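Local atomic coordinates of glucose 1-dehydrogenase (Haloferax mediterranei, PDB entry 2B5W), a protein that catalyses the zinc-dependent oxidation of D-glucose and several other aldose sugars, using NADP(+) in preference to NAD(+) as electron acceptor. Residues S25-V30 with T129-Y134; G67-P72 with D81-T86; Y163-A168 with N266-L271. The protein carries 1 engineered substitution. All blocks are in the same frame, centred on the assembly; numbering follows the deposited sequence.

Following the chain from the N terminus, residues 25-30 start the long strand 27-37 of the GroES-like domain. Interaction 1 brings residues 129-134 back beside them and closes a loop of almost a hundred residues. Nested inside that loop is interaction 2, a short hairpin closure between 67-72 and 81-86. The two touch: Leu29 pairs with Val70 through its backbone, since strands 27-37 and 64-71 are neighbours in one sheet, and Tyr134 meets Thr86. Interaction 3 opens only after both have closed. Its segments, 163-168 and 266-271, lie in the nucleotide-binding region, about 35 Å from the other two between centres, and tie a helix end to a parallel sheet.

Interaction 1 of 3, residues S25-V30 with T129-Y134; sequences SGEALV and TSPEKY
Ala28 and Ser130 face each other as an antiparallel hydrogen-bonded pair, the hydrogen-bonded centre of this join between strands 27-37 and 127-131 of the GroES-like domain. Ala28 N gives its hydrogen to Ser130 O at 3.0 Å, and Ser130 N returns a bond to Ala28 O at 3.2 Å. As strand 127-131 turns into a 3-10 segment, Glu132 N adds a nearly straight bond (166°) to Gly26 O, 2.8 Å away. The packing is tightest at the neighbouring non-hydrogen-bonded pair, Glu27 with Pro131, where the two CA atoms are 3.9 Å apart and Glu27 CA makes a CA-H...O contact with Ser130 O. On the face carrying Ala28 and Ser130 the side chains pack against Leu135, and Ser130 OG bonds both to Thr129 O and to Arg89.

The other side, with the side chains of Glu27, Leu29 and Thr129, is looser and partly open to solvent. Glu27 has CG anti to its carbonyl carbon (chi1 -57°), which lays the extended chain along Pro131, pointing the same way, with CG 3.8 Å from Pro131 N. Its OE1 bonds to the backbone N of Glu24 and only passes Thr129 OG1 at 3.7 Å. Next to it, Leu29 CD1 meets Thr129 CG2 at 3.8 Å. Replacing Glu27 by an alanine would probably leave Glu24 N without its carboxylate partner and uncover one flank of Pro131.

Glu132, too, spends its carboxylate outside the pair, with OE1 on the backbone N of Glu76. The chemistry is thus divided: main-chain bonds set the register of the strands, while the two glutamates, rather than bridging the segments, hold nearby loop backbone, Glu27 at Glu24 N and Glu132 at Glu76 N.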
ATOM      1  N   SER A  25       8.856  32.488 -22.348  1.00 25.29           N
ATOM      2  CA  SER A  25       7.517  32.853 -21.900  1.00 24.07           C
ATOM      3  C   SER A  25       7.039  31.932 -20.797  1.00 22.61           C
ATOM      4  O   SER A  25       7.195  30.709 -20.896  1.00 24.79           O
ATOM      5  CB  SER A  25       6.511  32.754 -23.051  1.00 30.00           C
ATOM      6  OG  SER A  25       5.211  33.179 -22.647  1.00 27.71           O
ATOM      7  N   GLY A  26       6.413  32.520 -19.784  1.00 23.21           N
ATOM      8  CA  GLY A  26       5.889  31.766 -18.661  1.00 20.76           C
ATOM      9  C   GLY A  26       6.941  31.452 -17.607  1.00 24.10           C
ATOM     10  O   GLY A  26       6.590  30.845 -16.604  1.00 23.10           O
ATOM     11  N   GLU A  27       8.183  31.848 -17.850  1.00 21.68           N
ATOM     12  CA  GLU A  27       9.305  31.611 -16.924  1.00 21.35           C
ATOM     13  C   GLU A  27       9.783  32.910 -16.254  1.00 21.89           C
ATOM     14  O   GLU A  27       9.805  33.991 -16.853  1.00 23.25           O
ATOM     15  CB  GLU A  27      10.511  31.002 -17.659  1.00 20.55           C
ATOM     16  CG  GLU A  27      10.248  29.697 -18.397  1.00 20.70           C
ATOM     17  CD  GLU A  27      11.507  29.066 -18.972  1.00 20.16           C
ATOM     18  OE1 GLU A  27      12.474  29.797 -19.312  1.00 21.10           O
ATOM     19  OE2 GLU A  27      11.523  27.813 -19.047  1.00 27.29           O
ATOM     20  N   ALA A  28      10.298  32.787 -15.026  1.00 18.98           N
ATOM     21  CA  ALA A  28      11.041  33.846 -14.380  1.00 19.50           C
ATOM     22  C   ALA A  28      12.532  33.514 -14.276  1.00 20.08           C
ATOM     23  O   ALA A  28      12.940  32.358 -14.296  1.00 20.54           O
ATOM     24  CB  ALA A  28      10.514  34.082 -12.988  1.00 20.34           C
ATOM     25  N   LEU A  29      13.329  34.558 -14.197  1.00 18.92           N
ATOM     26  CA  LEU A  29      14.758  34.466 -13.864  1.00 19.19           C
ATOM     27  C   LEU A  29      14.951  34.645 -12.364  1.00 21.83           C
ATOM     28  O   LEU A  29      14.463  35.592 -11.761  1.00 20.19           O
ATOM     29  CB  LEU A  29      15.585  35.513 -14.610  1.00 18.77           C
ATOM     30  CG  LEU A  29      17.079  35.485 -14.377  1.00 20.61           C
ATOM     31  CD1 LEU A  29      17.683  34.245 -14.992  1.00 23.79           C
ATOM     32  CD2 LEU A  29      17.747  36.744 -14.934  1.00 23.47           C
ATOM     33  N   VAL A  30      15.684  33.707 -11.785  1.00 19.84           N
ATOM     34  CA  VAL A  30      15.910  33.608 -10.350  1.00 17.52           C
ATOM     35  C   VAL A  30      17.409  33.696 -10.077  1.00 17.76           C
ATOM     36  O   VAL A  30      18.222  33.006 -10.709  1.00 17.74           O
ATOM     37  CB  VAL A  30      15.378  32.258  -9.832  1.00 18.18           C
ATOM     38  CG1 VAL A  30      15.564  32.183  -8.278  1.00 17.40           C
ATOM     39  CG2 VAL A  30      13.925  31.987 -10.274  1.00 20.65           C
ATOM     40  N   THR A 129      16.407  29.722 -14.551  1.00 18.08           N
ATOM     41  CA  THR A 129      15.045  29.996 -14.895  1.00 18.42           C
ATOM     42  C   THR A 129      14.140  28.864 -14.514  1.00 18.02           C
ATOM     43  O   THR A 129      14.567  27.730 -14.353  1.00 20.62           O
ATOM     44  CB  THR A 129      14.911  30.255 -16.398  1.00 17.66           C
ATOM     45  OG1 THR A 129      15.413  29.124 -17.139  1.00 20.31           O
ATOM     46  CG2 THR A 129      15.777  31.465 -16.793  1.00 20.57           C
ATOM     47  N   SER A 130      12.843  29.153 -14.424  1.00 19.06           N
ATOM     48  CA  SER A 130      11.828  28.101 -14.341  1.00 17.35           C
ATOM     49  C   SER A 130      10.461  28.661 -14.646  1.00 16.34           C
ATOM     50  O   SER A 130      10.220  29.841 -14.394  1.00 18.31           O
ATOM     51  CB  SER A 130      11.750  27.457 -12.925  1.00 18.23           C
ATOM     52  OG  SER A 130      12.784  26.475 -12.743  1.00 19.42           O
ATOM     53  N   PRO A 131       9.574  27.819 -15.194  1.00 18.29           N
ATOM     54  CA  PRO A 131       8.169  28.203 -15.346  1.00 19.27           C
ATOM     55  C   PRO A 131       7.648  28.703 -13.994  1.00 23.63           C
ATOM     56  O   PRO A 131       7.955  28.120 -12.944  1.00 19.69           O
ATOM     57  CB  PRO A 131       7.491  26.891 -15.764  1.00 21.04           C
ATOM     58  CG  PRO A 131       8.586  26.147 -16.497  1.00 21.43           C
ATOM     59  CD  PRO A 131       9.805  26.442 -15.653  1.00 19.85           C
ATOM     60  N   GLU A 132       6.843  29.755 -13.995  1.00 20.53           N
ATOM     61  CA  GLU A 132       6.234  30.192 -12.739  1.00 19.42           C
ATOM     62  C   GLU A 132       5.408  29.110 -12.059  1.00 23.80           C
ATOM     63  O   GLU A 132       5.328  29.060 -10.827  1.00 21.15           O
ATOM     64  CB  GLU A 132       5.410  31.456 -12.896  1.00 26.30           C
ATOM     65  CG  GLU A 132       4.225  31.294 -13.821  1.00 27.23           C
ATOM     66  CD  GLU A 132       3.352  32.546 -13.931  1.00 39.63           C
ATOM     67  OE1 GLU A 132       3.193  33.251 -12.920  1.00 31.91           O
ATOM     68  OE2 GLU A 132       2.844  32.822 -15.048  1.00 45.16           O
ATOM     69  N   LYS A 133       4.827  28.201 -12.820  1.00 20.32           N
ATOM     70  CA  LYS A 133       4.006  27.143 -12.258  1.00 23.57           C
ATOM     71  C   LYS A 133       4.809  26.145 -11.421  1.00 20.96           C
ATOM     72  O   LYS A 133       4.235  25.418 -10.636  1.00 22.36           O
ATOM     73  CB  LYS A 133       3.258  26.397 -13.364  1.00 22.52           C
ATOM     74  CG  LYS A 133       4.132  25.606 -14.303  1.00 22.87           C
ATOM     75  CD  LYS A 133       3.342  25.147 -15.560  1.00 26.10           C
ATOM     76  CE  LYS A 133       2.366  24.034 -15.216  1.00 29.82           C
ATOM     77  NZ  LYS A 133       1.562  23.552 -16.404  1.00 37.65           N
ATOM     78  N   TYR A 134       6.129  26.129 -11.618  1.00 17.93           N
ATOM     79  CA  TYR A 134       7.054  25.270 -10.869  1.00 18.22           C
ATOM     80  C   TYR A 134       7.926  26.057  -9.896  1.00 19.24           C
ATOM     81  O   TYR A 134       8.880  25.491  -9.349  1.00 18.55           O
ATOM     82  CB  TYR A 134       7.942  24.451 -11.816  1.00 21.58           C
ATOM     83  CG  TYR A 134       7.149  23.605 -12.806  1.00 16.80           C
ATOM     84  CD1 TYR A 134       6.062  22.870 -12.391  1.00 18.91           C
ATOM     85  CD2 TYR A 134       7.444  23.627 -14.153  1.00 18.66           C
ATOM     86  CE1 TYR A 134       5.318  22.123 -13.281  1.00 22.13           C
ATOM     87  CE2 TYR A 134       6.703  22.874 -15.045  1.00 18.46           C
ATOM     88  CZ  TYR A 134       5.628  22.139 -14.606  1.00 22.78           C
ATOM     89  OH  TYR A 134       4.829  21.390 -15.490  1.00 22.78           O
TER

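Interaction 2 of 3, residues G67-P72 with D81-T86; sequences GVVVDP and DIVVPT
The beta hairpin formed by strands 64-71 and 82-85, part of the GroES-like domain, is held where Gly67 pairs with Val83 and Val68 with Ile82. Gly67 and Val83 are the hydrogen-bonded pair: Gly67 N reaches Val83 O at 2.9 Å, and Val83 N answers to Gly67 O with an angle of 170° at the hydrogen. A third bond, from Val69 N to Asp81 O at 2.9 Å, extends the ladder toward the hairpin loop. The short strand segments run at 116° to each other, so the hairpin is strongly twisted here.

Side chains fill both faces of the ribbon. On one, the far methyl of Ile82, CD1, rests 4.0 Å from Val68 CB, while its CG2 branch lies near Gly67 O. On the other face Gly67 contributes no side chain, and Val83 meets Val69 instead, the two crossing at about a right angle with Val69 CG2 3.9 Å from Val83 CG1. Val69 has CG1 anti to its backbone N (chi1 171°), which leaves CG2 as the branch turned to Val83; the same methyl touches Asp81 CB at 4.0 Å. The carboxylate of Asp81 bonds instead to the backbone N of Glu78, inside the connecting loop.

Strand 64-71 is also paired along its other edge, with Val68 bonded to Arg31, and a classic beta bulge sets Val70 and Asp71 together opposite Leu29. Val83 packs on Leu135 of the next strand. The contact is buried and almost wholly aliphatic at its side chains, which implies a simple division of labour: the three backbone bonds set the register and satisfy buried peptide groups, while the aliphatic side chains add close packing without polar demands of their own.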
ATOM      1  N   GLY A  67      15.855  30.696  -4.094  1.00 16.86           N
ATOM      2  CA  GLY A  67      16.373  31.853  -4.763  1.00 13.91           C
ATOM      3  C   GLY A  67      15.438  33.029  -4.665  1.00 17.99           C
ATOM      4  O   GLY A  67      14.380  32.911  -4.034  1.00 18.16           O
ATOM      5  N   VAL A  68      15.866  34.138  -5.261  1.00 17.49           N
ATOM      6  CA  VAL A  68      15.088  35.372  -5.281  1.00 19.45           C
ATOM      7  C   VAL A  68      14.786  35.687  -6.769  1.00 19.16           C
ATOM      8  O   VAL A  68      15.663  35.644  -7.623  1.00 20.01           O
ATOM      9  CB  VAL A  68      15.804  36.505  -4.515  1.00 26.79           C
ATOM     10  CG1 VAL A  68      17.192  36.722  -4.986  1.00 32.77           C
ATOM     11  CG2 VAL A  68      15.028  37.811  -4.614  1.00 25.01           C
ATOM     12  N   VAL A  69      13.529  36.018  -7.067  1.00 21.16           N
ATOM     13  CA  VAL A  69      13.127  36.359  -8.423  1.00 20.39           C
ATOM     14  C   VAL A  69      13.750  37.708  -8.732  1.00 22.05           C
ATOM     15  O   VAL A  69      13.594  38.671  -7.967  1.00 22.46           O
ATOM     16  CB  VAL A  69      11.586  36.455  -8.567  1.00 18.77           C
ATOM     17  CG1 VAL A  69      11.210  37.034  -9.969  1.00 22.50           C
ATOM     18  CG2 VAL A  69      10.945  35.104  -8.360  1.00 21.28           C
ATOM     19  N   VAL A  70      14.504  37.763  -9.831  1.00 20.22           N
ATOM     20  CA  VAL A  70      15.173  38.990 -10.249  1.00 19.38           C
ATOM     21  C   VAL A  70      14.526  39.555 -11.526  1.00 31.01           C
ATOM     22  O   VAL A  70      14.585  40.759 -11.756  1.00 33.14           O
ATOM     23  CB  VAL A  70      16.708  38.860 -10.389  1.00 27.12           C
ATOM     24  CG1 VAL A  70      17.350  38.586  -9.026  1.00 28.66           C
ATOM     25  CG2 VAL A  70      17.094  37.783 -11.393  1.00 29.83           C
ATOM     26  N   ASP A  71      13.891  38.699 -12.331  1.00 25.77           N
ATOM     27  CA  ASP A  71      13.102  39.140 -13.489  1.00 27.42           C
ATOM     28  C   ASP A  71      11.846  38.280 -13.594  1.00 21.75           C
ATOM     29  O   ASP A  71      11.902  37.130 -14.025  1.00 21.92           O
ATOM     30  CB  ASP A  71      13.912  39.053 -14.783  1.00 28.71           C
ATOM     31  CG  ASP A  71      13.128  39.530 -16.016  1.00 31.05           C
ATOM     32  OD1 ASP A  71      11.990  40.024 -15.873  1.00 27.63           O
ATOM     33  OD2 ASP A  71      13.596  39.435 -17.173  1.00 38.47           O
ATOM     34  N   PRO A  72      10.684  38.816 -13.199  1.00 23.89           N
ATOM     35  CA  PRO A  72       9.427  38.062 -13.313  1.00 24.24           C
ATOM     36  C   PRO A  72       8.899  37.859 -14.739  1.00 24.20           C
ATOM     37  O   PRO A  72       7.987  37.063 -14.918  1.00 28.71           O
ATOM     38  CB  PRO A  72       8.439  38.889 -12.475  1.00 33.86           C
ATOM     39  CG  PRO A  72       8.981  40.195 -12.427  1.00 27.48           C
ATOM     40  CD  PRO A  72      10.493  40.121 -12.551  1.00 25.34           C
ATOM     41  N   ASP A  81      10.600  38.237  -4.790  1.00 22.51           N
ATOM     42  CA  ASP A  81       9.930  37.068  -4.215  1.00 20.31           C
ATOM     43  C   ASP A  81      10.961  35.967  -3.930  1.00 24.00           C
ATOM     44  O   ASP A  81      11.888  35.754  -4.725  1.00 20.94           O
ATOM     45  CB  ASP A  81       8.921  36.450  -5.142  1.00 25.09           C
ATOM     46  CG  ASP A  81       7.659  37.251  -5.260  1.00 46.14           C
ATOM     47  OD1 ASP A  81       7.535  38.264  -4.526  1.00 34.38           O
ATOM     48  OD2 ASP A  81       6.765  36.904  -6.069  1.00 28.21           O
ATOM     49  N   ILE A  82      10.798  35.302  -2.801  1.00 20.76           N
ATOM     50  CA  ILE A  82      11.636  34.142  -2.456  1.00 17.96           C
ATOM     51  C   ILE A  82      10.901  32.909  -2.937  1.00 18.75           C
ATOM     52  O   ILE A  82       9.731  32.648  -2.565  1.00 18.36           O
ATOM     53  CB  ILE A  82      11.907  34.051  -0.921  1.00 16.78           C
ATOM     54  CG1 ILE A  82      12.497  35.338  -0.358  1.00 17.11           C
ATOM     55  CG2 ILE A  82      12.844  32.904  -0.609  1.00 18.31           C
ATOM     56  CD1 ILE A  82      13.673  35.863  -1.137  1.00 18.52           C
ATOM     57  N   VAL A  83      11.583  32.116  -3.767  1.00 16.79           N
ATOM     58  CA  VAL A  83      10.996  30.952  -4.389  1.00 14.90           C
ATOM     59  C   VAL A  83      11.854  29.696  -4.289  1.00 18.75           C
ATOM     60  O   VAL A  83      13.085  29.782  -4.237  1.00 17.63           O
ATOM     61  CB  VAL A  83      10.700  31.232  -5.893  1.00 16.83           C
ATOM     62  CG1 VAL A  83       9.611  32.291  -6.048  1.00 20.01           C
ATOM     63  CG2 VAL A  83      11.953  31.678  -6.647  1.00 19.02           C
ATOM     64  N   VAL A  84      11.183  28.555  -4.244  1.00 15.37           N
ATOM     65  CA  VAL A  84      11.779  27.245  -4.343  1.00 15.82           C
ATOM     66  C   VAL A  84      11.221  26.570  -5.591  1.00 20.54           C
ATOM     67  O   VAL A  84      10.003  26.437  -5.741  1.00 17.06           O
ATOM     68  CB  VAL A  84      11.430  26.395  -3.086  1.00 15.22           C
ATOM     69  CG1 VAL A  84      11.867  24.990  -3.268  1.00 18.01           C
ATOM     70  CG2 VAL A  84      12.056  27.021  -1.834  1.00 17.47           C
ATOM     71  N   PRO A  85      12.082  26.099  -6.481  1.00 15.68           N
ATOM     72  CA  PRO A  85      11.606  25.380  -7.673  1.00 17.61           C
ATOM     73  C   PRO A  85      11.300  23.916  -7.392  1.00 17.39           C
ATOM     74  O   PRO A  85      12.031  23.237  -6.635  1.00 15.88           O
ATOM     75  CB  PRO A  85      12.823  25.468  -8.635  1.00 17.35           C
ATOM     76  CG  PRO A  85      13.998  25.472  -7.707  1.00 16.02           C
ATOM     77  CD  PRO A  85      13.557  26.239  -6.460  1.00 17.37           C
ATOM     78  N   THR A  86      10.288  23.378  -8.081  1.00 15.75           N
ATOM     79  CA  THR A  86      10.107  21.937  -8.108  1.00 15.26           C
ATOM     80  C   THR A  86      11.193  21.357  -9.027  1.00 15.86           C
ATOM     81  O   THR A  86      11.931  22.093  -9.702  1.00 18.07           O
ATOM     82  CB  THR A  86       8.729  21.519  -8.614  1.00 17.77           C
ATOM     83  OG1 THR A  86       8.622  21.933  -9.989  1.00 17.66           O
ATOM     84  CG2 THR A  86       7.615  22.203  -7.850  1.00 20.60           C
TER

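Interaction 3 of 3, residues Y163-A168 with N266-L271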
ATOM      1  N   TYR A 163      -0.678   7.675   4.210  1.00 16.63           N
ATOM      2  CA  TYR A 163      -1.857   7.921   5.007  1.00 17.85           C
ATOM      3  C   TYR A 163      -3.119   7.687   4.186  1.00 17.72           C
ATOM      4  O   TYR A 163      -4.133   7.173   4.704  1.00 18.37           O
ATOM      5  CB  TYR A 163      -1.837   9.320   5.602  1.00 16.50           C
ATOM      6  CG  TYR A 163      -0.717   9.597   6.590  1.00 14.96           C
ATOM      7  CD1 TYR A 163       0.107   8.582   7.070  1.00 16.04           C
ATOM      8  CD2 TYR A 163      -0.507  10.890   7.069  1.00 17.34           C
ATOM      9  CE1 TYR A 163       1.116   8.872   7.982  1.00 16.78           C
ATOM     10  CE2 TYR A 163       0.478  11.168   7.971  1.00 18.39           C
ATOM     11  CZ  TYR A 163       1.288  10.151   8.429  1.00 18.31           C
ATOM     12  OH  TYR A 163       2.295  10.456   9.356  1.00 18.59           O
ATOM     13  N   ALA A 164      -3.060   7.967   2.894  1.00 16.91           N
ATOM     14  CA  ALA A 164      -4.214   7.683   2.038  1.00 17.57           C
ATOM     15  C   ALA A 164      -4.548   6.197   2.060  1.00 16.99           C
ATOM     16  O   ALA A 164      -5.742   5.811   2.032  1.00 18.23           O
ATOM     17  CB  ALA A 164      -3.972   8.161   0.598  1.00 18.45           C
ATOM     18  N   SER A 165      -3.523   5.346   2.087  1.00 16.43           N
ATOM     19  CA  SER A 165      -3.748   3.906   2.121  1.00 14.54           C
ATOM     20  C   SER A 165      -4.517   3.427   3.328  1.00 16.30           C
ATOM     21  O   SER A 165      -5.034   2.300   3.283  1.00 16.89           O
ATOM     22  CB  SER A 165      -2.445   3.106   2.015  1.00 18.17           C
ATOM     23  OG  SER A 165      -1.774   3.046   3.277  1.00 18.18           O
ATOM     24  N   ARG A 166      -4.528   4.208   4.413  1.00 17.12           N
ATOM     25  CA  ARG A 166      -5.201   3.850   5.668  1.00 16.01           C
ATOM     26  C   ARG A 166      -6.555   4.572   5.803  1.00 17.84           C
ATOM     27  O   ARG A 166      -7.206   4.493   6.829  1.00 18.76           O
ATOM     28  CB  ARG A 166      -4.307   4.252   6.877  1.00 15.01           C
ATOM     29  CG  ARG A 166      -2.881   3.725   6.893  1.00 15.71           C
ATOM     30  CD  ARG A 166      -2.765   2.192   6.977  1.00 17.14           C
ATOM     31  NE  ARG A 166      -3.109   1.577   5.691  1.00 15.33           N
ATOM     32  CZ  ARG A 166      -3.486   0.314   5.564  1.00 16.30           C
ATOM     33  NH1 ARG A 166      -3.867  -0.154   4.370  1.00 18.56           N
ATOM     34  NH2 ARG A 166      -3.527  -0.489   6.624  1.00 17.24           N
ATOM     35  N   SER A 167      -6.983   5.288   4.770  1.00 17.05           N
ATOM     36  CA  SER A 167      -8.142   6.191   4.882  1.00 17.38           C
ATOM     37  C   SER A 167      -9.501   5.515   4.814  1.00 18.52           C
ATOM     38  O   SER A 167     -10.518   6.191   5.052  1.00 23.02           O
ATOM     39  CB  SER A 167      -8.062   7.320   3.844  1.00 21.86           C
ATOM     40  OG  SER A 167      -8.148   6.864   2.498  1.00 19.91           O
ATOM     41  N   ALA A 168      -9.537   4.233   4.497  1.00 18.08           N
ATOM     42  CA  ALA A 168     -10.790   3.479   4.445  1.00 19.84           C
ATOM     43  C   ALA A 168     -11.253   3.002   5.826  1.00 23.88           C
ATOM     44  O   ALA A 168     -12.362   2.481   5.962  1.00 24.49           O
ATOM     45  CB  ALA A 168     -10.691   2.321   3.455  1.00 20.51           C
ATOM     46  N   ASN A 266      -2.566  -3.324  10.793  1.00 18.59           N
ATOM     47  CA  ASN A 266      -3.219  -2.202  10.132  1.00 16.75           C
ATOM     48  C   ASN A 266      -2.251  -1.059   9.815  1.00 17.57           C
ATOM     49  O   ASN A 266      -2.682  -0.033   9.337  1.00 17.23           O
ATOM     50  CB  ASN A 266      -4.437  -1.688  10.909  1.00 16.26           C
ATOM     51  CG  ASN A 266      -5.339  -2.802  11.357  1.00 19.49           C
ATOM     52  OD1 ASN A 266      -5.477  -3.809  10.655  1.00 18.48           O
ATOM     53  ND2 ASN A 266      -5.934  -2.655  12.531  1.00 19.85           N
ATOM     54  N   GLY A 267      -0.972  -1.267  10.048  1.00 16.98           N
ATOM     55  CA  GLY A 267       0.031  -0.225   9.793  1.00 15.15           C
ATOM     56  C   GLY A 267       0.409  -0.110   8.315  1.00 15.88           C
ATOM     57  O   GLY A 267       0.045  -0.934   7.462  1.00 18.10           O
ATOM     58  N   VAL A 268       1.184   0.912   8.007  1.00 15.88           N
ATOM     59  CA  VAL A 268       1.724   1.115   6.691  1.00 14.31           C
ATOM     60  C   VAL A 268       3.205   1.489   6.746  1.00 16.80           C
ATOM     61  O   VAL A 268       3.630   2.234   7.625  1.00 16.73           O
ATOM     62  CB  VAL A 268       0.917   2.148   5.895  1.00 15.85           C
ATOM     63  CG1 VAL A 268       0.799   3.494   6.620  1.00 16.38           C
ATOM     64  CG2 VAL A 268       1.483   2.353   4.488  1.00 16.76           C
ATOM     65  N   GLY A 269       3.979   0.964   5.798  1.00 16.09           N
ATOM     66  CA  GLY A 269       5.318   1.416   5.550  1.00 17.23           C
ATOM     67  C   GLY A 269       5.404   2.211   4.275  1.00 15.26           C
ATOM     68  O   GLY A 269       4.909   1.796   3.226  1.00 17.85           O
ATOM     69  N   ALA A 270       5.983   3.392   4.390  1.00 16.95           N
ATOM     70  CA  ALA A 270       6.342   4.216   3.258  1.00 16.34           C
ATOM     71  C   ALA A 270       7.770   3.887   2.857  1.00 19.57           C
ATOM     72  O   ALA A 270       8.657   3.877   3.703  1.00 19.56           O
ATOM     73  CB  ALA A 270       6.233   5.662   3.628  1.00 16.56           C
ATOM     74  N   LEU A 271       7.993   3.672   1.568  1.00 16.53           N
ATOM     75  CA  LEU A 271       9.318   3.307   1.053  1.00 18.70           C
ATOM     76  C   LEU A 271       9.835   4.470   0.224  1.00 18.59           C
ATOM     77  O   LEU A 271       9.144   4.922  -0.700  1.00 18.59           O
ATOM     78  CB  LEU A 271       9.260   2.019   0.220  1.00 17.39           C
ATOM     79  CG  LEU A 271       8.657   0.803   0.912  1.00 19.22           C
ATOM     80  CD1 LEU A 271       8.635  -0.335  -0.083  1.00 19.31           C
ATOM     81  CD2 LEU A 271       9.428   0.419   2.186  1.00 20.72           C
TER
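Arg166, just past the end of helix 149-164, reaches Asn266 and Val268, the latter on strand 267-271 of the parallel sheet in the Rossmann-type nucleotide-binding domain. Apolar contact comes first: the aliphatic part of Arg166 slides past Val268 in the opposite direction, with CG 3.7 Å from Val268 CG1. The other methyl, Val268 CG2, lies 3.5 Å from Ser165 OG.

The hydrogen bonds gather on the guanidinium. Bends at chi2 and chi3 fold the chain back, and NE can then bond to Ser165 OG at 3.1 Å, tilted from the guanidinium plane, while NH1 makes a weak bond to Ser165 O. Ser165 OG is itself bonded to Ala162 O. The carbonyl oxygens round the guanidinium, Ser165 O, Asn266 O and Asn295 O, would probably favour its positive charge.

Both segments border the dimer interface: Ser165 packs on Ser165 of the second subunit, and Asn266 ND2 bonds to Met106 O of that subunit. Arg166 NH2 bridges two carbonyls, Asn295 O and Asn266 O, the latter lying 2.9 Å from NH2 in the guanidinium plane, although NH2 sits above the carbonyl plane of Asn266.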